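Local coordinates for inactive glucansucrase (Lactobacillus reuteri, PDB 5JBD), which is an inactive member of glycosyl hydrolase family 70, a large chain built round a TIM-barrel fold that carries a bound calcium ion, at residues V240-D245 with I754-Q759; E705-T710 with D747-Q752; F787-G792 with S845-G850; N795-Y800 with N834-K839. All blocks are in the same frame, centred on the assembly; numbering follows the deposited sequence.

Interaction 1. Residues V240-D245 with I754-Q759; sequences VGNDID and IGFSGQ. With CA (calcium ion), chain C.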
loop_
_atom_site.group_PDB
_atom_site.type_symbol
_atom_site.label_atom_id
_atom_site.label_comp_id
_atom_site.label_asym_id
_atom_site.label_seq_id
_atom_site.Cartn_x
_atom_site.Cartn_y
_atom_site.Cartn_z
ATOM N N VAL A 240 7.399 3.649 -1.923
ATOM C CA VAL A 240 7.408 3.227 -3.338
ATOM C C VAL A 240 6.541 4.184 -4.145
ATOM O O VAL A 240 5.606 4.789 -3.604
ATOM C CB VAL A 240 6.917 1.762 -3.493
ATOM C CG1 VAL A 240 5.417 1.640 -3.228
ATOM C CG2 VAL A 240 7.267 1.201 -4.871
ATOM N N GLY A 241 6.851 4.325 -5.433
ATOM C CA GLY A 241 6.069 5.167 -6.347
ATOM C C GLY A 241 6.476 6.621 -6.313
ATOM O O GLY A 241 7.555 6.945 -5.839
ATOM N N ASN A 242 5.596 7.492 -6.805
ATOM C CA ASN A 242 5.812 8.922 -6.737
ATOM C C ASN A 242 5.333 9.404 -5.383
ATOM O O ASN A 242 4.130 9.443 -5.128
ATOM C CB ASN A 242 5.054 9.660 -7.844
ATOM C CG ASN A 242 5.610 9.366 -9.228
ATOM O OD1 ASN A 242 5.463 8.259 -9.744
ATOM N ND2 ASN A 242 6.240 10.365 -9.842
ATOM N N ASP A 243 6.265 9.824 -4.541
ATOM C CA ASP A 243 5.945 10.211 -3.166
ATOM C C ASP A 243 5.354 11.618 -3.137
ATOM O O ASP A 243 5.989 12.573 -3.593
ATOM C CB ASP A 243 7.195 10.154 -2.287
ATOM C CG ASP A 243 6.865 10.212 -0.795
ATOM O OD1 ASP A 243 6.349 9.213 -0.288
ATOM O OD2 ASP A 243 7.096 11.245 -0.136
ATOM N N ILE A 244 4.142 11.749 -2.601
ATOM C CA ILE A 244 3.457 13.042 -2.586
ATOM C C ILE A 244 4.008 13.926 -1.468
ATOM O O ILE A 244 4.197 13.462 -0.334
ATOM C CB ILE A 244 1.937 12.868 -2.442
ATOM C CG1 ILE A 244 1.373 11.996 -3.575
ATOM C CG2 ILE A 244 1.239 14.226 -2.402
ATOM C CD1 ILE A 244 1.565 12.543 -4.982
ATOM N N ASP A 245 4.274 15.199 -1.785
ATOM C CA ASP A 245 4.756 16.151 -0.784
ATOM C C ASP A 245 3.598 16.653 0.099
ATOM O O ASP A 245 3.010 17.706 -0.150
ATOM C CB ASP A 245 5.500 17.324 -1.401
ATOM C CG ASP A 245 6.021 18.294 -0.353
ATOM O OD1 ASP A 245 6.040 17.939 0.856
ATOM O OD2 ASP A 245 6.437 19.409 -0.723
ATOM N N ILE A 754 1.088 6.140 -8.521
ATOM C CA ILE A 754 1.923 5.328 -9.408
ATOM C C ILE A 754 1.197 5.146 -10.740
ATOM O O ILE A 754 0.003 4.844 -10.764
ATOM C CB ILE A 754 2.262 3.930 -8.819
ATOM C CG1 ILE A 754 2.767 4.056 -7.373
ATOM C CG2 ILE A 754 3.344 3.232 -9.654
ATOM C CD1 ILE A 754 3.122 2.757 -6.656
ATOM N N GLY A 755 1.948 5.309 -11.823
ATOM C CA GLY A 755 1.471 5.034 -13.179
ATOM C C GLY A 755 1.159 6.278 -13.992
ATOM O O GLY A 755 0.364 6.201 -14.921
ATOM N N PHE A 756 1.767 7.420 -13.646
ATOM C CA PHE A 756 1.605 8.650 -14.432
ATOM C C PHE A 756 2.094 8.404 -15.859
ATOM O O PHE A 756 3.105 7.732 -16.058
ATOM C CB PHE A 756 2.391 9.826 -13.832
ATOM C CG PHE A 756 1.860 10.329 -12.511
ATOM C CD1 PHE A 756 0.552 10.793 -12.393
ATOM C CD2 PHE A 756 2.689 10.388 -11.391
ATOM C CE1 PHE A 756 0.072 11.276 -11.179
ATOM C CE2 PHE A 756 2.214 10.871 -10.174
ATOM C CZ PHE A 756 0.904 11.319 -10.067
ATOM N N SER A 757 1.364 8.932 -16.844
ATOM C CA SER A 757 1.734 8.775 -18.264
ATOM C C SER A 757 2.618 9.907 -18.807
ATOM O O SER A 757 3.204 9.767 -19.879
ATOM C CB SER A 757 0.469 8.647 -19.119
ATOM O OG SER A 757 -0.247 9.870 -19.066
ATOM N N GLY A 758 2.717 11.016 -18.077
ATOM C CA GLY A 758 3.487 12.183 -18.514
ATOM C C GLY A 758 4.874 12.276 -17.893
ATOM O O GLY A 758 5.007 12.284 -16.666
ATOM N N GLN A 759 5.898 12.355 -18.744
ATOM C CA GLN A 759 7.275 12.559 -18.301
ATOM C C GLN A 759 7.589 14.035 -18.103
ATOM O O GLN A 759 7.014 14.917 -18.770
ATOM C CB GLN A 759 8.285 11.979 -19.284
ATOM C CG GLN A 759 8.432 10.477 -19.189
ATOM C CD GLN A 759 9.368 9.911 -20.242
ATOM O OE1 GLN A 759 9.009 9.821 -21.418
ATOM N NE2 GLN A 759 10.576 9.542 -19.831
HETATM CA CA CA C . 5.834 9.860 1.974
HETATM O O HOH W 1 4.358 7.051 -12.101
HETATM O O HOH W 2 4.000 11.120 1.051
#

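Interaction 2. Residues E705-T710 with D747-Q752; sequences EGYSMT and DIVMNQ. With CA (calcium ion), chain C.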
loop_
_atom_site.group_PDB
_atom_site.type_symbol
_atom_site.label_atom_id
_atom_site.label_comp_id
_atom_site.label_asym_id
_atom_site.label_seq_id
_atom_site.Cartn_x
_atom_site.Cartn_y
_atom_site.Cartn_z
ATOM N N GLU A 705 -4.847 -3.603 -7.072
ATOM C CA GLU A 705 -5.637 -3.527 -5.832
ATOM C C GLU A 705 -6.127 -2.129 -5.480
ATOM O O GLU A 705 -7.051 -2.006 -4.673
ATOM C CB GLU A 705 -4.853 -4.102 -4.626
ATOM C CG GLU A 705 -3.829 -3.174 -3.964
ATOM C CD GLU A 705 -2.684 -2.754 -4.876
ATOM O OE1 GLU A 705 -2.341 -3.498 -5.817
ATOM O OE2 GLU A 705 -2.148 -1.652 -4.698
ATOM N N GLY A 706 -5.483 -1.096 -6.028
ATOM C CA GLY A 706 -5.883 0.287 -5.785
ATOM C C GLY A 706 -4.921 1.199 -5.034
ATOM O O GLY A 706 -5.130 2.409 -5.040
ATOM N N TYR A 707 -3.887 0.657 -4.382
ATOM C CA TYR A 707 -2.841 1.502 -3.785
ATOM C C TYR A 707 -1.920 2.123 -4.838
ATOM O O TYR A 707 -1.380 3.219 -4.624
ATOM C CB TYR A 707 -1.980 0.751 -2.759
ATOM C CG TYR A 707 -2.708 0.233 -1.533
ATOM C CD1 TYR A 707 -3.255 1.120 -0.599
ATOM C CD2 TYR A 707 -2.803 -1.130 -1.273
ATOM C CE1 TYR A 707 -3.908 0.650 0.540
ATOM C CE2 TYR A 707 -3.445 -1.603 -0.126
ATOM C CZ TYR A 707 -3.998 -0.701 0.778
ATOM O OH TYR A 707 -4.626 -1.157 1.936
ATOM N N SER A 708 -1.729 1.421 -5.955
ATOM C CA SER A 708 -1.022 1.976 -7.115
ATOM C C SER A 708 -2.089 2.528 -8.048
ATOM O O SER A 708 -2.671 1.769 -8.844
ATOM C CB SER A 708 -0.200 0.895 -7.817
ATOM O OG SER A 708 0.886 0.507 -7.002
ATOM N N MET A 709 -2.372 3.828 -7.919
ATOM C CA MET A 709 -3.510 4.445 -8.610
ATOM C C MET A 709 -3.079 5.620 -9.477
ATOM O O MET A 709 -2.122 6.321 -9.160
ATOM C CB MET A 709 -4.635 4.839 -7.624
ATOM C CG MET A 709 -4.548 6.224 -6.969
ATOM S SD MET A 709 -2.999 6.471 -6.096
ATOM C CE MET A 709 -3.477 5.837 -4.478
ATOM N N THR A 710 -3.804 5.792 -10.584
ATOM C CA THR A 710 -3.593 6.863 -11.543
ATOM C C THR A 710 -4.622 7.982 -11.419
ATOM O O THR A 710 -4.423 9.043 -12.009
ATOM C CB THR A 710 -3.665 6.307 -12.989
ATOM O OG1 THR A 710 -4.939 5.671 -13.205
ATOM C CG2 THR A 710 -2.563 5.281 -13.219
ATOM N N ASP A 747 -10.187 3.151 2.524
ATOM C CA ASP A 747 -8.740 3.178 2.580
ATOM C C ASP A 747 -8.278 4.398 1.798
ATOM O O ASP A 747 -8.357 4.405 0.570
ATOM C CB ASP A 747 -8.198 1.887 1.936
ATOM C CG ASP A 747 -6.853 1.465 2.470
ATOM O OD1 ASP A 747 -6.018 2.349 2.734
ATOM O OD2 ASP A 747 -6.637 0.224 2.619
ATOM N N ILE A 748 -7.813 5.424 2.502
ATOM C CA ILE A 748 -7.374 6.684 1.872
ATOM C C ILE A 748 -5.855 6.651 1.798
ATOM O O ILE A 748 -5.199 6.278 2.771
ATOM C CB ILE A 748 -7.933 7.958 2.572
ATOM C CG1 ILE A 748 -7.593 9.217 1.750
ATOM C CG2 ILE A 748 -7.446 8.100 4.023
ATOM C CD1 ILE A 748 -8.254 10.475 2.257
ATOM N N VAL A 749 -5.314 7.041 0.638
ATOM C CA VAL A 749 -3.920 6.762 0.282
ATOM C C VAL A 749 -3.207 8.047 -0.126
ATOM O O VAL A 749 -3.131 8.368 -1.316
ATOM C CB VAL A 749 -3.839 5.736 -0.866
ATOM C CG1 VAL A 749 -2.385 5.356 -1.171
ATOM C CG2 VAL A 749 -4.654 4.498 -0.512
ATOM N N MET A 750 -2.684 8.773 0.871
ATOM C CA MET A 750 -1.994 10.055 0.641
ATOM C C MET A 750 -0.502 9.932 0.344
ATOM O O MET A 750 0.112 10.923 -0.049
ATOM C CB MET A 750 -2.200 11.013 1.826
ATOM C CG MET A 750 -3.621 11.553 1.942
ATOM S SD MET A 750 -3.940 12.594 3.394
ATOM C CE MET A 750 -4.288 11.327 4.634
ATOM N N ASN A 751 0.093 8.750 0.498
ATOM C CA ASN A 751 1.547 8.677 0.435
ATOM C C ASN A 751 2.092 8.786 -0.980
ATOM O O ASN A 751 3.073 9.501 -1.187
ATOM C CB ASN A 751 2.108 7.420 1.062
ATOM C CG ASN A 751 3.630 7.383 1.003
ATOM O OD1 ASN A 751 4.325 8.194 1.645
ATOM N ND2 ASN A 751 4.160 6.461 0.209
ATOM N N GLN A 752 1.505 8.025 -1.908
ATOM C CA GLN A 752 2.028 7.938 -3.279
ATOM C C GLN A 752 0.955 7.770 -4.349
ATOM O O GLN A 752 -0.140 7.289 -4.071
ATOM C CB GLN A 752 3.025 6.778 -3.427
ATOM C CG GLN A 752 2.404 5.389 -3.633
ATOM C CD GLN A 752 1.803 4.783 -2.364
ATOM O OE1 GLN A 752 2.336 4.950 -1.276
ATOM N NE2 GLN A 752 0.699 4.062 -2.515
HETATM CA CA CA C . 5.834 9.860 1.974
HETATM O O HOH W 2 4.000 11.120 1.051
#

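Interaction 3. Residues F787-G792 with S845-G850; sequences FAYTTG and SLQNIG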
loop_
_atom_site.group_PDB
_atom_site.type_symbol
_atom_site.label_atom_id
_atom_site.label_comp_id
_atom_site.label_asym_id
_atom_site.label_seq_id
_atom_site.Cartn_x
_atom_site.Cartn_y
_atom_site.Cartn_z
ATOM N N PHE A 787 14.259 11.873 -16.528
ATOM C CA PHE A 787 12.953 12.017 -17.172
ATOM C C PHE A 787 11.885 11.139 -16.515
ATOM O O PHE A 787 11.317 10.235 -17.129
ATOM C CB PHE A 787 13.067 11.740 -18.679
ATOM C CG PHE A 787 14.037 12.640 -19.402
ATOM C CD1 PHE A 787 14.017 14.025 -19.213
ATOM C CD2 PHE A 787 14.940 12.117 -20.315
ATOM C CE1 PHE A 787 14.898 14.855 -19.895
ATOM C CE2 PHE A 787 15.815 12.942 -21.011
ATOM C CZ PHE A 787 15.794 14.315 -20.799
ATOM N N ALA A 788 11.595 11.437 -15.250
ATOM C CA ALA A 788 10.650 10.644 -14.464
ATOM C C ALA A 788 9.252 10.840 -14.985
ATOM O O ALA A 788 8.909 11.933 -15.457
ATOM C CB ALA A 788 10.706 11.054 -12.997
ATOM N N TYR A 789 8.450 9.784 -14.907
ATOM C CA TYR A 789 7.000 9.895 -15.071
ATOM C C TYR A 789 6.444 10.522 -13.794
ATOM O O TYR A 789 6.556 9.932 -12.724
ATOM C CB TYR A 789 6.379 8.523 -15.341
ATOM C CG TYR A 789 6.717 8.010 -16.721
ATOM C CD1 TYR A 789 7.905 7.327 -16.965
ATOM C CD2 TYR A 789 5.879 8.263 -17.799
ATOM C CE1 TYR A 789 8.227 6.878 -18.241
ATOM C CE2 TYR A 789 6.185 7.810 -19.083
ATOM C CZ TYR A 789 7.363 7.125 -19.296
ATOM O OH TYR A 789 7.679 6.687 -20.555
ATOM N N THR A 790 5.912 11.737 -13.913
ATOM C CA THR A 790 5.419 12.519 -12.772
ATOM C C THR A 790 4.044 13.175 -12.950
ATOM O O THR A 790 3.469 13.669 -11.972
ATOM C CB THR A 790 6.350 13.707 -12.504
ATOM O OG1 THR A 790 6.290 14.585 -13.625
ATOM C CG2 THR A 790 7.784 13.270 -12.280
ATOM N N THR A 791 3.536 13.225 -14.181
ATOM C CA THR A 791 2.483 14.148 -14.521
ATOM C C THR A 791 1.227 13.404 -14.982
ATOM O O THR A 791 1.290 12.498 -15.822
ATOM C CB THR A 791 3.001 15.167 -15.556
ATOM O OG1 THR A 791 4.106 15.878 -14.986
ATOM C CG2 THR A 791 1.914 16.158 -15.961
ATOM N N GLY A 792 0.089 13.799 -14.411
ATOM C CA GLY A 792 -1.185 13.150 -14.687
ATOM C C GLY A 792 -2.156 13.308 -13.539
ATOM O O GLY A 792 -2.087 14.284 -12.791
ATOM N N SER A 845 10.477 6.217 -6.373
ATOM C CA SER A 845 11.262 4.999 -6.478
ATOM C C SER A 845 11.823 4.903 -7.900
ATOM O O SER A 845 11.288 5.511 -8.822
ATOM C CB SER A 845 10.446 3.754 -6.127
ATOM O OG SER A 845 9.211 3.710 -6.820
ATOM N N LEU A 846 12.921 4.173 -8.062
ATOM C CA LEU A 846 13.608 4.110 -9.351
ATOM C C LEU A 846 12.633 3.579 -10.400
ATOM O O LEU A 846 11.923 2.610 -10.153
ATOM C CB LEU A 846 14.856 3.228 -9.271
ATOM C CG LEU A 846 15.890 3.536 -8.184
ATOM C CD1 LEU A 846 17.094 2.611 -8.318
ATOM C CD2 LEU A 846 16.318 4.998 -8.186
ATOM N N GLN A 847 12.569 4.242 -11.560
ATOM C CA GLN A 847 11.538 3.926 -12.553
ATOM C C GLN A 847 11.996 3.006 -13.689
ATOM O O GLN A 847 11.219 2.732 -14.610
ATOM C CB GLN A 847 10.940 5.227 -13.106
ATOM C CG GLN A 847 10.184 6.020 -12.050
ATOM C CD GLN A 847 9.359 7.155 -12.629
ATOM O OE1 GLN A 847 9.450 7.462 -13.817
ATOM N NE2 GLN A 847 8.571 7.815 -11.781
ATOM N N ASN A 848 13.243 2.536 -13.617
ATOM C CA ASN A 848 13.814 1.593 -14.588
ATOM C C ASN A 848 13.920 2.163 -16.025
ATOM O O ASN A 848 13.717 1.437 -16.988
ATOM C CB ASN A 848 13.025 0.263 -14.611
ATOM C CG ASN A 848 12.992 -0.438 -13.262
ATOM O OD1 ASN A 848 11.931 -0.834 -12.790
ATOM N ND2 ASN A 848 14.145 -0.601 -12.644
ATOM N N ILE A 849 14.262 3.446 -16.144
ATOM C CA ILE A 849 14.464 4.091 -17.463
ATOM C C ILE A 849 15.912 4.463 -17.797
ATOM O O ILE A 849 16.275 4.542 -18.983
ATOM C CB ILE A 849 13.557 5.330 -17.641
ATOM C CG1 ILE A 849 13.851 6.404 -16.588
ATOM C CG2 ILE A 849 12.090 4.912 -17.591
ATOM C CD1 ILE A 849 13.047 7.668 -16.763
ATOM N N GLY A 850 16.717 4.727 -16.774
ATOM C CA GLY A 850 18.126 5.069 -16.930
ATOM C C GLY A 850 18.404 6.506 -16.545
ATOM O O GLY A 850 17.551 7.379 -16.728
HETATM O O HOH W 3 16.298 10.018 -17.618
#

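Interaction 4. Residues N795-Y800 with N834-K839; sequences NGQETY and NKWSAK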
loop_
_atom_site.group_PDB
_atom_site.type_symbol
_atom_site.label_atom_id
_atom_site.label_comp_id
_atom_site.label_asym_id
_atom_site.label_seq_id
_atom_site.Cartn_x
_atom_site.Cartn_y
_atom_site.Cartn_z
ATOM N N ASN A 795 -8.956 12.495 -15.749
ATOM C CA ASN A 795 -10.085 13.423 -15.768
ATOM C C ASN A 795 -10.719 13.610 -14.386
ATOM O O ASN A 795 -11.358 14.638 -14.136
ATOM C CB ASN A 795 -11.136 12.978 -16.787
ATOM C CG ASN A 795 -10.644 13.116 -18.227
ATOM O OD1 ASN A 795 -9.730 13.908 -18.526
ATOM N ND2 ASN A 795 -11.259 12.363 -19.132
ATOM N N GLY A 796 -10.549 12.635 -13.495
ATOM C CA GLY A 796 -10.991 12.776 -12.107
ATOM C C GLY A 796 -10.314 13.939 -11.399
ATOM O O GLY A 796 -10.979 14.764 -10.767
ATOM N N GLN A 797 -8.994 14.014 -11.498
ATOM C CA GLN A 797 -8.280 15.140 -10.906
ATOM C C GLN A 797 -8.652 16.471 -11.574
ATOM O O GLN A 797 -8.757 17.502 -10.901
ATOM C CB GLN A 797 -6.763 14.920 -10.968
ATOM C CG GLN A 797 -5.982 15.829 -10.025
ATOM C CD GLN A 797 -6.206 15.492 -8.545
ATOM O OE1 GLN A 797 -6.286 14.321 -8.172
ATOM N NE2 GLN A 797 -6.275 16.512 -7.702
ATOM N N GLU A 798 -8.852 16.444 -12.893
ATOM C CA GLU A 798 -9.237 17.657 -13.627
ATOM C C GLU A 798 -10.583 18.161 -13.154
ATOM O O GLU A 798 -10.723 19.330 -12.865
ATOM C CB GLU A 798 -9.303 17.428 -15.150
ATOM C CG GLU A 798 -7.956 17.187 -15.824
ATOM C CD GLU A 798 -7.123 18.438 -16.043
ATOM O OE1 GLU A 798 -7.576 19.566 -15.702
ATOM O OE2 GLU A 798 -5.976 18.277 -16.542
ATOM N N THR A 799 -11.562 17.271 -13.060
ATOM C CA THR A 799 -12.919 17.659 -12.689
ATOM C C THR A 799 -13.071 17.975 -11.194
ATOM O O THR A 799 -13.691 18.972 -10.837
ATOM C CB THR A 799 -13.935 16.569 -13.102
ATOM O OG1 THR A 799 -13.871 16.381 -14.515
ATOM C CG2 THR A 799 -15.367 16.957 -12.726
ATOM N N TYR A 800 -12.514 17.127 -10.329
ATOM C CA TYR A 800 -12.808 17.182 -8.888
ATOM C C TYR A 800 -11.727 17.820 -8.021
ATOM O O TYR A 800 -11.996 18.192 -6.871
ATOM C CB TYR A 800 -13.130 15.770 -8.389
ATOM C CG TYR A 800 -14.355 15.213 -9.071
ATOM C CD1 TYR A 800 -15.610 15.595 -8.660
ATOM C CD2 TYR A 800 -14.254 14.332 -10.158
ATOM C CE1 TYR A 800 -16.749 15.107 -9.293
ATOM C CE2 TYR A 800 -15.389 13.840 -10.806
ATOM C CZ TYR A 800 -16.633 14.237 -10.365
ATOM O OH TYR A 800 -17.766 13.774 -10.973
ATOM N N ASN A 834 -5.390 20.493 -10.389
ATOM C CA ASN A 834 -6.107 19.841 -11.491
ATOM C C ASN A 834 -5.276 18.735 -12.130
ATOM O O ASN A 834 -5.817 17.881 -12.846
ATOM C CB ASN A 834 -6.524 20.867 -12.549
ATOM C CG ASN A 834 -5.339 21.524 -13.239
ATOM O OD1 ASN A 834 -4.525 22.181 -12.604
ATOM N ND2 ASN A 834 -5.240 21.337 -14.551
ATOM N N LYS A 835 -3.965 18.777 -11.889
ATOM C CA LYS A 835 -3.023 17.858 -12.499
ATOM C C LYS A 835 -1.800 17.739 -11.603
ATOM O O LYS A 835 -1.268 18.754 -11.188
ATOM C CB LYS A 835 -2.603 18.420 -13.851
ATOM C CG LYS A 835 -1.651 17.535 -14.635
ATOM C CD LYS A 835 -1.423 18.033 -16.071
ATOM C CE LYS A 835 -2.557 17.674 -17.037
ATOM N NZ LYS A 835 -3.142 16.291 -16.895
ATOM N N TRP A 836 -1.370 16.513 -11.303
ATOM C CA TRP A 836 -0.163 16.279 -10.492
ATOM C C TRP A 836 1.077 16.475 -11.356
ATOM O O TRP A 836 1.068 16.168 -12.542
ATOM C CB TRP A 836 -0.162 14.865 -9.856
ATOM C CG TRP A 836 -1.292 14.670 -8.886
ATOM C CD1 TRP A 836 -2.504 14.098 -9.141
ATOM C CD2 TRP A 836 -1.325 15.088 -7.520
ATOM N NE1 TRP A 836 -3.295 14.141 -8.019
ATOM C CE2 TRP A 836 -2.595 14.736 -7.004
ATOM C CE3 TRP A 836 -0.408 15.733 -6.683
ATOM C CZ2 TRP A 836 -2.965 14.994 -5.670
ATOM C CZ3 TRP A 836 -0.773 15.996 -5.353
ATOM C CH2 TRP A 836 -2.041 15.630 -4.865
ATOM N N SER A 837 2.135 16.994 -10.751
ATOM C CA SER A 837 3.447 17.089 -11.387
ATOM C C SER A 837 4.516 17.147 -10.280
ATOM O O SER A 837 4.171 17.128 -9.095
ATOM C CB SER A 837 3.508 18.309 -12.311
ATOM O OG SER A 837 3.571 19.515 -11.577
ATOM N N ALA A 838 5.794 17.222 -10.665
ATOM C CA ALA A 838 6.911 17.067 -9.726
ATOM C C ALA A 838 6.944 18.103 -8.610
ATOM O O ALA A 838 7.390 17.800 -7.494
ATOM C CB ALA A 838 8.236 17.075 -10.469
ATOM N N LYS A 839 6.464 19.314 -8.891
ATOM C CA LYS A 839 6.453 20.363 -7.875
ATOM C C LYS A 839 5.660 19.985 -6.617
ATOM O O LYS A 839 5.921 20.548 -5.560
ATOM C CB LYS A 839 5.964 21.700 -8.443
ATOM C CG LYS A 839 4.484 21.792 -8.753
ATOM C CD LYS A 839 4.186 23.125 -9.436
ATOM C CE LYS A 839 2.698 23.316 -9.663
ATOM N NZ LYS A 839 2.418 24.526 -10.490
#

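Interaction 1. Residues V240-D245 with I754-Q759
The side chain of I754 lies directly against the bare CA of G241, with CG1 at 3.6 Å. G241 has a positive phi (85°). I754 CG1 stands beside its own backbone N, and the chain then runs straight on. I754 CD1 passes the glycine and ends 4.3 Å from V240 CG1.

Next along, N242 meets F756. The amide carbon CG sits at the ring edge, close to the ring plane, 3.8 Å from CD2. The amide plane is turned 83° from the ring. The CD2-CE2 edge of the ring stands over the flat of the amide, edge-to-face. A water links the two segments here. It donates to N242 OD1 at 2.9 Å and accepts from G755 N at 3.0 Å. The other end of the buried amide is also held, since N242 ND2 bonds to Q841 OE1 and Y789 O.

D243 takes no part in the contact with 754-759. Its carboxylate grips the calcium ion with both oxygens, OD1 at 2.4 Å and OD2 at 2.8 Å. A different water, itself bound to calcium, donates to I244 O. E237 and N287, through their backbone O, and N751 OD1 also bind the ion.

Strand 242-244 runs inside a six-stranded antiparallel sheet, between strands 752-753 and 841-845. The 754-759 segment leaves strand 752-753 and enters strand 758-767 of the same sheet.

Interaction 2. Residues E705-T710 with D747-Q752
Y707 stands edge-on to D747, on strand 743-748 of the parallel TIM barrel. The two side chains are roughly perpendicular, with ring and carboxylate planes 81° apart. Y707 OH donates a short bond of 2.5 Å to D747 OD2. It arrives on the syn side, tilted out of the carboxylate plane. D747 OD1 lies in the plane of the ring at its edge, 3.5 Å from CE1. The carboxylate has further partners: OD1 pairs with R281 and OD2 accepts from W690 NE1.

V749 splits its methyls between two neighbours. CG1 is anti to the backbone N (chi1 -176°) and meets M709 CE at 3.5 Å. CG2 lies beside that N and touches the edge of the Y707 ring, 3.7 Å from CD1. The M709 and V749 side chains lie alongside each other but point opposite ways.

Q752 reaches the Y707 backbone. Its NE2 donates to Y707 O at 3.1 Å, coming from 43° above the carbonyl plane. The same nitrogen also bonds to a bound glycerol. The amide is held at its other end too: N751 ND2 gives a nearly straight bond of 2.8 Å to Q752 OE1, while N751 OD1 binds the calcium ion at 2.3 Å.

Interaction 3. Residues F787-G792 with S845-G850
Q847 reaches across to the backbone of Y789 with its whole side chain. CB points toward strand 784-791, and CG stands beside the backbone N. With chi2 -168°, CA to CD form an extended arm that carries the amide to the strand. CD comes to 3.6 Å from Y789 N. At the tip, OE1 accepts from Y789 N at 2.8 Å, in the carbonyl plane and on a lone pair. NE2 donates to Y789 O at 3.1 Å, with a nearly straight N-H line of 168°. OE1 also lies at the edge of the Y789 ring, 3.5 Å from CD1, and is equally close to A788 CA.

I849 fills the next place along. Its CD1 is unusually close to F787 O, at 3.1 Å, and CG2 faces the Y789 ring edge. A water joins F787 N to G850 O. On the loop side, E172 accepts from the backbone N of N848, I849 and G850.

Strand 784-791 is an outermost strand of its sheet in this chain. The amide of Q847 pairs with both the N-H and the C=O of one residue, as a neighbouring strand would. Two bonds of opposite sense fix which end of the amide is oxygen.

Interaction 4. Residues N795-Y800 with N834-K839
The indole of W836 meets the amide of Q797 at its edge. NE1 points at OE1, which lies near the indole plane, and the amide plane is turned 65° from the ring. The bond is weak, at 3.0 Å. Q797 CG is anti to the backbone N (chi1 -163°) and the chain bends after it, which brings the amide to the indole. At the other end of the amide, NE2 has its strongest partner in I833 O and also donates to E254 OE2. W836 also touches F756. On the helix itself, T799 CG2 sits 3.6 Å above one face of the Y800 ring, toward its rim.

The second flat pair is E798 and N834. Their side chains run alongside each other in the same direction, with carboxylate and amide planes 63° apart. N834 ND2 donates to E798 OE1 at 3.1 Å, in the plane of its own amide. It meets the syn side of the carboxylate but is tilted out of that plane. The other oxygen, OE2, forms a long salt bridge with K835 NZ at 3.5 Å. The carboxylate is thus shared between a neutral and a charged donor.

The N834 backbone is also close to the helix. N834 O rests against Q797 CG at 3.5 Å. A CA-H...O contact runs from N834 CA to Q797 O at 3.6 Å.

This is helix-on-loop packing. It joins the short helix 794-800, which follows strand 784-791, to the loop leading into strand 841-845 of the same antiparallel sheet.

In the fold
Interactions 1 and 2 meet at the calcium ion. Their centres are 11 Å apart, both supply ligands, and a metal-bound water belongs to both. I244 N also lies 2.9 Å from N751 O, consistent with the antiparallel sheet and the barrel meeting at the metal. Interaction 3 is centred 7 Å from interaction 1, across the same sheet, where G241 N is 2.8 Å from S845 OG. Interaction 4 touches interactions 1 and 3: F756 CZ packs on W836 CB at 3.7 Å, and G792 O lies 2.8 Å from W836 N. The W836 side chain is about 12 Å from the calcium. Interactions 2 and 3 do not touch; their nearest atoms are about 5 Å apart.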